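Local coordinates for DUF192 domain-containing protein (Novosphingobium aromaticivorans, PDB 3M7A) that is of unknown function, belongs to the DUF192 (COG1430) family and is probably exported as a signal-bearing lipoprotein, at residues A10-H15 against Q21-T26; H34-E39 against A118-N123; M52-L57 against E61-L66. All blocks are in the same frame, centred on the assembly; numbering follows the deposited sequence.

Interaction 1 (A10-H15 against Q21-T26); sequences AAPAVH and QIVPVT
P12 to H15 meet Q21 to V23 in an antiparallel beta pairing on the protein surface, where the short strand 13-14 is added alongside strand 21-29 of the mixed sheet. The hydrogen-bonded pair A13-I22 holds it. A13 N bonds to I22 O at 3.0 Å, and I22 N returns a nearly straight bond (174° at the hydrogen) to A13 O at 2.8 Å. V14 and Q21 form the next, non-hydrogen-bonded pair, and P12 CA adds a CA-H...O contact to I22 O at 3.1 Å. The glutamine side chain runs extended (CG anti to the backbone N, chi1 -168°) beside the proline, with Q21 OE1 3.3 Å from P12 CB. On the other face, I22 CD1 reaches back to the start of the histidine, 3.6 Å from H15 N and 3.8 Å from H15 CB, while H15 ND1 is hydrogen-bonded to V17 N. Replacing I22 by alanine would keep CB beside A13 but remove the branch ending in CD1, which would probably leave a gap against the backbone and CB of H15. Two antiparallel strands joined by a short connection make this a beta hairpin.

Interaction 2 (H34-E39 against A118-N123); sequences HVFRSE and AVLEIN
F36 and I122 form the tight half of a buried contact between two strands that meet through side chains alone. The segments pass with their axes 8.7 Å apart at an angle of 116°, too far for backbone pairing. I122 CG2 lies over one face of the phenyl ring, 3.8 Å from the F36 centroid and 16° off the ring normal, a CH-pi contact shifted slightly toward the rim. It falls nearest to F36 CD1 and CE1, both at 3.7 Å. The isoleucine holds CG1 between its backbone N and carbonyl carbon (chi1 65°), and its chain then brings I122 CD1 to F36 CZ at 3.9 Å, so two methyls of one residue lie against the ring, one over the CD1-CE1 side and one at CZ. L120 crosses the phenylalanine at about a right angle and brings CD2 to within 3.9 Å of F36 CD2.

The looser half is at S38, where a single approach, S38 OG to L120 CD1 at 3.6 Å, sets a hydroxyl against a methyl. That hydroxyl turns back along its own strand and makes a weak hydrogen bond to F36 O. The partly exposed side belongs to V35 and R37, which alternate with these residues and leave the contact to the inward face.

Strand 61-66 bridges the two segments, parallel to 32-41 and antiparallel to 118-123, and its I64 touches both S38 and L120. V27 of strand 21-29 also meets L120, while I87 of strand 84-89 meets I122, so strands 21-29, 61-66 and 84-89 all contribute to the packing round the contact.

Interaction 3 (M52-L57 against E61-L66); sequences MFRTEL and EGMIFL
L57 and E61 are where the two backbones come nearest, with their CA atoms 6.3 Å apart. Segment 52-57 is irregular loop, whereas 61-66 is a regular strand that begins at E61 and passes through a very extended G62. From this shared end the chains diverge, so that farther along only long side chains bridge them.

At the near end the side chains of L57 and E61 slide past each other in opposite directions. With chi1 at -174° and chi2 at 67°, the leucine brings L57 CD1 to 3.7 Å from E61 CB and 4.2 Å from G62 N. The glutamate, extended beyond CG, runs the other way and brings E61 OE1 to 3.8 Å from L57 C. There the carboxylate finds its polar partner, G58 N, so one hydrogen bond fixes the oxygen against the turn that joins the segments. L57 O is taken up in turn by N123 ND2 of strand 118-123, and the leucine side chain also touches I82.

Where the chains have separated, R54, modelled in two conformers, meets M63, a selenomethionine. In the conformer described, the two side chains cross at about a right angle and R54 NH2 stands 4.1 Å from M63 CE, a loose touch made oblique to the guanidinium. The final bend of the M63 chain (chi3 -81°) turns the methyl to that position. In this conformer the same NH2 forms a salt bridge with E39, whose side chain M63 also touches, and the apolar chain then lies next to the ion pair.

Strand 32-41, helix 44-49 and strand 61-66 follow in order, the two strands being parallel neighbours. This is consistent with a connection of the beta-alpha-beta crossover kind, with a short helix and this loop leading back into the sheet.

All three interactions draw on one mixed sheet, but at different depths. Interaction 1 is a surface contact held by backbone hydrogen bonds, interaction 2 a buried and almost wholly apolar one, and interaction 3 lies between, partly buried and mixing methyl groups with charged side chains. Segments 21-26 and 34-39 are on neighbouring strands, with V25 O probably accepting a hydrogen bond from F36 N, and R37 NH2 reaches over to A11 O, just before the hairpin. Interactions 2 and 3 share strand 61-66 as neighbour or member, and E39 O probably accepts a hydrogen bond from I64 N. H15 packs against both E39 and R54, so three residues, one from each interaction's segments, lie together.

Interaction 1 (A10-H15 against Q21-T26)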
loop_
_atom_site.group_PDB
_atom_site.type_symbol
_atom_site.label_atom_id
_atom_site.label_comp_id
_atom_site.label_asym_id
_atom_site.label_seq_id
_atom_site.Cartn_x
_atom_site.Cartn_y
_atom_site.Cartn_z
ATOM N N ALA A 10 1.254 -17.771 -2.920
ATOM C CA ALA A 10 2.694 -17.941 -2.774
ATOM C C ALA A 10 3.182 -17.521 -1.389
ATOM O O ALA A 10 2.737 -16.515 -0.834
ATOM C CB ALA A 10 3.421 -17.174 -3.841
ATOM N N ALA A 11 4.120 -18.297 -0.841
ATOM C CA ALA A 11 4.710 -18.038 0.465
ATOM C C ALA A 11 5.375 -16.658 0.523
ATOM O O ALA A 11 5.800 -16.114 -0.506
ATOM C CB ALA A 11 5.748 -19.100 0.779
ATOM N N PRO A 12 5.479 -16.097 1.726
ATOM C CA PRO A 12 6.257 -14.869 1.837
ATOM C C PRO A 12 7.682 -15.043 1.295
ATOM O O PRO A 12 8.254 -16.150 1.312
ATOM C CB PRO A 12 6.263 -14.593 3.340
ATOM C CG PRO A 12 4.983 -15.227 3.818
ATOM C CD PRO A 12 4.885 -16.492 3.024
ATOM N N ALA A 13 8.254 -13.946 0.819
ATOM C CA ALA A 13 9.598 -13.926 0.260
ATOM C C ALA A 13 10.345 -12.747 0.849
ATOM O O ALA A 13 9.872 -12.119 1.787
ATOM C CB ALA A 13 9.522 -13.841 -1.261
ATOM N N VAL A 14 11.537 -12.479 0.327
ATOM C CA VAL A 14 12.367 -11.368 0.792
ATOM C C VAL A 14 12.771 -10.514 -0.413
ATOM O O VAL A 14 13.229 -11.026 -1.430
ATOM C CB VAL A 14 13.624 -11.851 1.553
ATOM C CG1 VAL A 14 14.432 -10.684 2.066
ATOM C CG2 VAL A 14 13.243 -12.812 2.691
ATOM N N HIS A 15 12.619 -9.202 -0.282
ATOM C CA HIS A 15 12.916 -8.290 -1.379
ATOM C C HIS A 15 14.425 -8.102 -1.544
ATOM O O HIS A 15 15.133 -7.872 -0.563
ATOM C CB HIS A 15 12.258 -6.944 -1.099
ATOM C CG HIS A 15 12.154 -6.075 -2.301
ATOM N ND1 HIS A 15 13.193 -5.301 -2.764
ATOM C CD2 HIS A 15 11.127 -5.893 -3.160
ATOM C CE1 HIS A 15 12.794 -4.653 -3.850
ATOM N NE2 HIS A 15 11.548 -5.007 -4.117
ATOM N N GLN A 21 10.484 -8.290 4.165
ATOM C CA GLN A 21 9.620 -9.404 3.856
ATOM C C GLN A 21 8.622 -8.957 2.792
ATOM O O GLN A 21 8.118 -7.833 2.842
ATOM C CB GLN A 21 8.865 -9.846 5.112
ATOM C CG GLN A 21 8.168 -11.159 4.927
ATOM C CD GLN A 21 7.320 -11.623 6.107
ATOM O OE1 GLN A 21 6.790 -12.740 6.073
ATOM N NE2 GLN A 21 7.160 -10.784 7.135
ATOM N N ILE A 22 8.290 -9.832 1.854
ATOM C CA ILE A 22 7.218 -9.618 0.890
ATOM C C ILE A 22 6.080 -10.556 1.248
ATOM O O ILE A 22 6.279 -11.767 1.380
ATOM C CB ILE A 22 7.691 -9.919 -0.559
ATOM C CG1 ILE A 22 8.840 -8.994 -0.972
ATOM C CG2 ILE A 22 6.535 -9.859 -1.553
ATOM C CD1 ILE A 22 9.573 -9.458 -2.223
ATOM N N VAL A 23 4.888 -9.985 1.415
ATOM C CA VAL A 23 3.714 -10.733 1.799
ATOM C C VAL A 23 2.576 -10.422 0.851
ATOM O O VAL A 23 2.456 -9.311 0.331
ATOM C CB VAL A 23 3.311 -10.423 3.272
ATOM C CG1 VAL A 23 4.458 -10.788 4.256
ATOM C CG2 VAL A 23 2.873 -8.952 3.422
ATOM N N PRO A 24 1.677 -11.384 0.645
ATOM C CA PRO A 24 0.501 -11.103 -0.189
ATOM C C PRO A 24 -0.515 -10.232 0.555
ATOM O O PRO A 24 -0.822 -10.487 1.723
ATOM C CB PRO A 24 -0.072 -12.488 -0.461
ATOM C CG PRO A 24 0.384 -13.300 0.699
ATOM C CD PRO A 24 1.749 -12.795 1.028
ATOM N N VAL A 25 -1.021 -9.197 -0.124
ATOM C CA VAL A 25 -2.052 -8.300 0.430
ATOM C C VAL A 25 -3.198 -8.310 -0.563
ATOM O O VAL A 25 -2.967 -8.185 -1.759
ATOM C CB VAL A 25 -1.518 -6.861 0.615
ATOM C CG1 VAL A 25 -2.632 -5.934 1.098
ATOM C CG2 VAL A 25 -0.313 -6.849 1.539
ATOM N N THR A 26 -4.424 -8.446 -0.057
ATOM C CA THR A 26 -5.609 -8.441 -0.907
ATOM C C THR A 26 -6.475 -7.257 -0.580
ATOM O O THR A 26 -6.505 -6.781 0.554
ATOM C CB THR A 26 -6.420 -9.764 -0.775
ATOM O OG1 THR A 26 -6.879 -9.926 0.568
ATOM C CG2 THR A 26 -5.557 -10.962 -1.210
#

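Interaction 2 (H34-E39 against A118-N123)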
loop_
_atom_site.group_PDB
_atom_site.type_symbol
_atom_site.label_atom_id
_atom_site.label_comp_id
_atom_site.label_asym_id
_atom_site.label_seq_id
_atom_site.Cartn_x
_atom_site.Cartn_y
_atom_site.Cartn_z
ATOM N N HIS A 34 -8.295 -7.940 -5.606
ATOM C CA HIS A 34 -6.991 -7.545 -6.151
ATOM C C HIS A 34 -5.908 -8.026 -5.215
ATOM O O HIS A 34 -6.119 -8.047 -3.995
ATOM C CB HIS A 34 -6.909 -6.021 -6.283
ATOM C CG HIS A 34 -8.078 -5.442 -6.986
ATOM N ND1 HIS A 34 -8.199 -5.440 -8.355
ATOM C CD2 HIS A 34 -9.212 -4.893 -6.500
ATOM C CE1 HIS A 34 -9.358 -4.899 -8.685
ATOM N NE2 HIS A 34 -9.991 -4.547 -7.580
ATOM N N VAL A 35 -4.754 -8.376 -5.773
ATOM C CA VAL A 35 -3.671 -8.978 -5.009
ATOM C C VAL A 35 -2.355 -8.260 -5.310
ATOM O O VAL A 35 -2.020 -8.062 -6.473
ATOM C CB VAL A 35 -3.488 -10.495 -5.376
ATOM C CG1 VAL A 35 -2.396 -11.112 -4.507
ATOM C CG2 VAL A 35 -4.792 -11.238 -5.218
ATOM N N PHE A 36 -1.634 -7.865 -4.266
ATOM C CA PHE A 36 -0.349 -7.182 -4.376
ATOM C C PHE A 36 0.690 -7.924 -3.553
ATOM O O PHE A 36 0.497 -8.090 -2.358
ATOM C CB PHE A 36 -0.468 -5.731 -3.925
ATOM C CG PHE A 36 -1.521 -4.978 -4.664
ATOM C CD1 PHE A 36 -1.254 -4.424 -5.900
ATOM C CD2 PHE A 36 -2.812 -4.857 -4.164
ATOM C CE1 PHE A 36 -2.227 -3.735 -6.613
ATOM C CE2 PHE A 36 -3.805 -4.191 -4.868
ATOM C CZ PHE A 36 -3.512 -3.614 -6.085
ATOM N N ARG A 37 1.812 -8.286 -4.161
ATOM C CA ARG A 37 2.956 -8.793 -3.417
ATOM C C ARG A 37 3.675 -7.575 -2.825
ATOM O O ARG A 37 4.265 -6.792 -3.569
ATOM C CB ARG A 37 3.912 -9.563 -4.332
ATOM C CG ARG A 37 3.364 -10.760 -5.044
ATOM C CD ARG A 37 3.085 -11.865 -4.145
ATOM N NE ARG A 37 4.263 -12.345 -3.415
ATOM C CZ ARG A 37 4.242 -13.347 -2.541
ATOM N NH1 ARG A 37 3.084 -13.973 -2.257
ATOM N NH2 ARG A 37 5.368 -13.694 -1.902
ATOM N N SER A 38 3.594 -7.427 -1.512
ATOM C CA SER A 38 3.940 -6.174 -0.865
ATOM C C SER A 38 5.090 -6.304 0.119
ATOM O O SER A 38 5.060 -7.127 1.008
ATOM C CB SER A 38 2.695 -5.648 -0.142
ATOM O OG SER A 38 1.631 -5.463 -1.042
ATOM N N GLU A 39 6.083 -5.445 -0.034
ATOM C CA GLU A 39 7.108 -5.291 0.998
ATOM C C GLU A 39 6.448 -4.811 2.286
ATOM O O GLU A 39 5.623 -3.885 2.232
ATOM C CB GLU A 39 8.120 -4.252 0.549
ATOM C CG GLU A 39 9.095 -4.772 -0.508
ATOM C CD GLU A 39 9.878 -3.620 -1.095
ATOM O OE1 GLU A 39 10.921 -3.276 -0.500
ATOM O OE2 GLU A 39 9.417 -2.989 -2.091
ATOM N N ALA A 118 -3.076 0.398 8.737
ATOM C CA ALA A 118 -2.162 0.014 7.663
ATOM C C ALA A 118 -2.255 1.020 6.532
ATOM O O ALA A 118 -3.235 1.738 6.406
ATOM C CB ALA A 118 -2.489 -1.406 7.159
ATOM N N VAL A 119 -1.238 1.039 5.690
ATOM C CA VAL A 119 -1.224 1.788 4.462
ATOM C C VAL A 119 -0.693 0.879 3.368
ATOM O O VAL A 119 0.272 0.167 3.579
ATOM C CB VAL A 119 -0.329 3.044 4.567
ATOM C CG1 VAL A 119 -0.373 3.856 3.275
ATOM C CG2 VAL A 119 -0.776 3.921 5.766
ATOM N N LEU A 120 -1.344 0.908 2.204
ATOM C CA LEU A 120 -0.904 0.151 1.049
ATOM C C LEU A 120 -0.576 1.158 -0.047
ATOM O O LEU A 120 -1.430 1.970 -0.444
ATOM C CB LEU A 120 -1.992 -0.814 0.591
ATOM C CG LEU A 120 -1.660 -1.561 -0.690
ATOM C CD1 LEU A 120 -0.478 -2.545 -0.508
ATOM C CD2 LEU A 120 -2.889 -2.337 -1.185
ATOM N N GLU A 121 0.664 1.121 -0.520
ATOM C CA GLU A 121 1.079 1.927 -1.672
ATOM C C GLU A 121 1.212 1.061 -2.924
ATOM O O GLU A 121 1.830 0.008 -2.881
ATOM C CB GLU A 121 2.429 2.621 -1.409
ATOM C CG GLU A 121 2.342 3.682 -0.330
ATOM C CD GLU A 121 3.632 4.388 -0.005
ATOM O OE1 GLU A 121 4.700 3.991 -0.470
ATOM O OE2 GLU A 121 3.550 5.360 0.772
ATOM N N ILE A 122 0.589 1.526 -3.997
ATOM C CA ILE A 122 0.625 0.882 -5.301
ATOM C C ILE A 122 0.876 1.970 -6.353
ATOM O O ILE A 122 0.883 3.158 -6.063
ATOM C CB ILE A 122 -0.686 0.122 -5.587
ATOM C CG1 ILE A 122 -1.899 1.056 -5.698
ATOM C CG2 ILE A 122 -0.889 -0.969 -4.522
ATOM C CD1 ILE A 122 -3.200 0.313 -6.044
ATOM N N ASN A 123 1.088 1.560 -7.589
ATOM C CA ASN A 123 1.391 2.515 -8.636
ATOM C C ASN A 123 0.317 3.590 -8.798
ATOM O O ASN A 123 -0.889 3.331 -8.687
ATOM C CB ASN A 123 1.554 1.782 -9.972
ATOM C CG ASN A 123 2.908 1.190 -10.170
ATOM O OD1 ASN A 123 3.911 1.829 -9.889
ATOM N ND2 ASN A 123 2.946 -0.019 -10.720
#

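Interaction 3 (M52-L57 against E61-L66)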
loop_
_atom_site.group_PDB
_atom_site.type_symbol
_atom_site.label_atom_id
_atom_site.label_comp_id
_atom_site.label_asym_id
_atom_site.label_seq_id
_atom_site.Cartn_x
_atom_site.Cartn_y
_atom_site.Cartn_z
HETATM N N MSE A 52 10.983 5.508 -1.113
HETATM C CA MSE A 52 11.984 6.466 -1.560
HETATM C C MSE A 52 13.025 5.777 -2.438
HETATM O O MSE A 52 13.425 4.620 -2.200
HETATM C CB MSE A 52 12.696 7.099 -0.367
HETATM C CG MSE A 52 11.893 8.105 0.405
HETATM SE SE MSE A 52 12.998 8.918 1.760
HETATM C CE MSE A 52 11.665 10.117 2.449
ATOM N N PHE A 53 13.438 6.530 -3.466
ATOM C CA PHE A 53 14.531 6.169 -4.378
ATOM C C PHE A 53 14.223 5.083 -5.393
ATOM O O PHE A 53 15.014 4.889 -6.320
ATOM C CB PHE A 53 15.836 5.811 -3.641
ATOM C CG PHE A 53 16.213 6.800 -2.590
ATOM C CD1 PHE A 53 16.526 8.092 -2.939
ATOM C CD2 PHE A 53 16.201 6.454 -1.250
ATOM C CE1 PHE A 53 16.852 9.036 -1.964
ATOM C CE2 PHE A 53 16.523 7.381 -0.265
ATOM C CZ PHE A 53 16.833 8.675 -0.629
ATOM N N ARG A 54 13.092 4.387 -5.251
ATOM C CA ARG A 54 12.742 3.315 -6.176
ATOM C C ARG A 54 12.391 3.873 -7.528
ATOM O O ARG A 54 11.625 4.820 -7.614
ATOM C CB ARG A 54 11.524 2.553 -5.692
ATOM C CG ARG A 54 11.738 1.834 -4.432
ATOM C CD ARG A 54 12.765 0.726 -4.543
ATOM N NE ARG A 54 12.916 0.114 -3.232
ATOM C CZ ARG A 54 12.099 -0.815 -2.748
ATOM N NH1 ARG A 54 11.114 -1.292 -3.487
ATOM N NH2 ARG A 54 12.294 -1.272 -1.529
ATOM N N THR A 55 12.922 3.299 -8.607
ATOM C CA THR A 55 12.604 3.794 -9.954
ATOM C C THR A 55 11.585 2.932 -10.693
ATOM O O THR A 55 11.158 3.292 -11.776
ATOM C CB THR A 55 13.858 3.956 -10.801
ATOM O OG1 THR A 55 14.540 2.707 -10.835
ATOM C CG2 THR A 55 14.763 5.048 -10.163
ATOM N N GLU A 56 11.176 1.826 -10.080
ATOM C CA GLU A 56 10.166 0.967 -10.684
ATOM C C GLU A 56 9.407 0.164 -9.640
ATOM O O GLU A 56 9.861 -0.043 -8.534
ATOM C CB GLU A 56 10.788 0.030 -11.721
ATOM C CG GLU A 56 11.668 -1.054 -11.120
ATOM C CD GLU A 56 12.200 -2.032 -12.158
ATOM O OE1 GLU A 56 11.411 -2.501 -13.014
ATOM O OE2 GLU A 56 13.410 -2.336 -12.105
ATOM N N LEU A 57 8.203 -0.230 -10.015
ATOM C CA LEU A 57 7.254 -0.962 -9.184
ATOM C C LEU A 57 6.242 -1.579 -10.145
ATOM O O LEU A 57 5.685 -0.884 -11.001
ATOM C CB LEU A 57 6.513 -0.040 -8.224
ATOM C CG LEU A 57 5.586 -0.721 -7.197
ATOM C CD1 LEU A 57 6.349 -1.540 -6.176
ATOM C CD2 LEU A 57 4.696 0.343 -6.533
ATOM N N GLU A 61 2.727 -5.447 -7.477
ATOM C CA GLU A 61 3.534 -5.203 -6.281
ATOM C C GLU A 61 3.007 -4.002 -5.500
ATOM O O GLU A 61 2.231 -3.205 -5.995
ATOM C CB GLU A 61 5.001 -4.961 -6.685
ATOM C CG GLU A 61 5.635 -6.129 -7.416
ATOM C CD GLU A 61 7.065 -5.857 -7.819
ATOM O OE1 GLU A 61 7.385 -4.727 -8.251
ATOM O OE2 GLU A 61 7.889 -6.782 -7.699
ATOM N N GLY A 62 3.463 -3.882 -4.264
ATOM C CA GLY A 62 3.156 -2.735 -3.451
ATOM C C GLY A 62 4.081 -2.671 -2.258
ATOM O O GLY A 62 5.038 -3.430 -2.151
HETATM N N MSE A 63 3.778 -1.747 -1.356
HETATM C CA MSE A 63 4.404 -1.732 -0.037
HETATM C C MSE A 63 3.275 -1.570 0.978
HETATM O O MSE A 63 2.426 -0.687 0.822
HETATM C CB MSE A 63 5.429 -0.619 0.129
HETATM C CG MSE A 63 6.125 -0.615 1.493
HETATM SE SE MSE A 63 7.602 0.578 1.656
HETATM C CE MSE A 63 8.954 -0.535 0.799
ATOM N N ILE A 64 3.278 -2.421 1.997
ATOM C CA ILE A 64 2.300 -2.386 3.075
ATOM C C ILE A 64 3.019 -1.910 4.350
ATOM O O ILE A 64 4.075 -2.433 4.715
ATOM C CB ILE A 64 1.584 -3.772 3.243
ATOM C CG1 ILE A 64 0.470 -3.721 4.305
ATOM C CG2 ILE A 64 2.549 -4.890 3.568
ATOM C CD1 ILE A 64 -0.790 -3.066 3.847
ATOM N N PHE A 65 2.432 -0.917 4.997
ATOM C CA PHE A 65 2.937 -0.269 6.184
ATOM C C PHE A 65 2.012 -0.686 7.321
ATOM O O PHE A 65 0.830 -0.368 7.287
ATOM C CB PHE A 65 2.893 1.249 6.026
ATOM C CG PHE A 65 3.715 1.823 4.870
ATOM C CD1 PHE A 65 3.355 1.603 3.561
ATOM C CD2 PHE A 65 4.797 2.654 5.121
ATOM C CE1 PHE A 65 4.096 2.157 2.539
ATOM C CE2 PHE A 65 5.532 3.213 4.093
ATOM C CZ PHE A 65 5.178 2.973 2.798
ATOM N N LEU A 66 2.511 -1.443 8.300
ATOM C CA LEU A 66 1.682 -2.007 9.373
ATOM C C LEU A 66 1.997 -1.252 10.644
ATOM O O LEU A 66 3.163 -1.146 11.048
ATOM C CB LEU A 66 1.917 -3.499 9.565
ATOM C CG LEU A 66 1.483 -4.387 8.417
ATOM C CD1 LEU A 66 1.716 -5.867 8.816
ATOM C CD2 LEU A 66 0.022 -4.107 7.970
#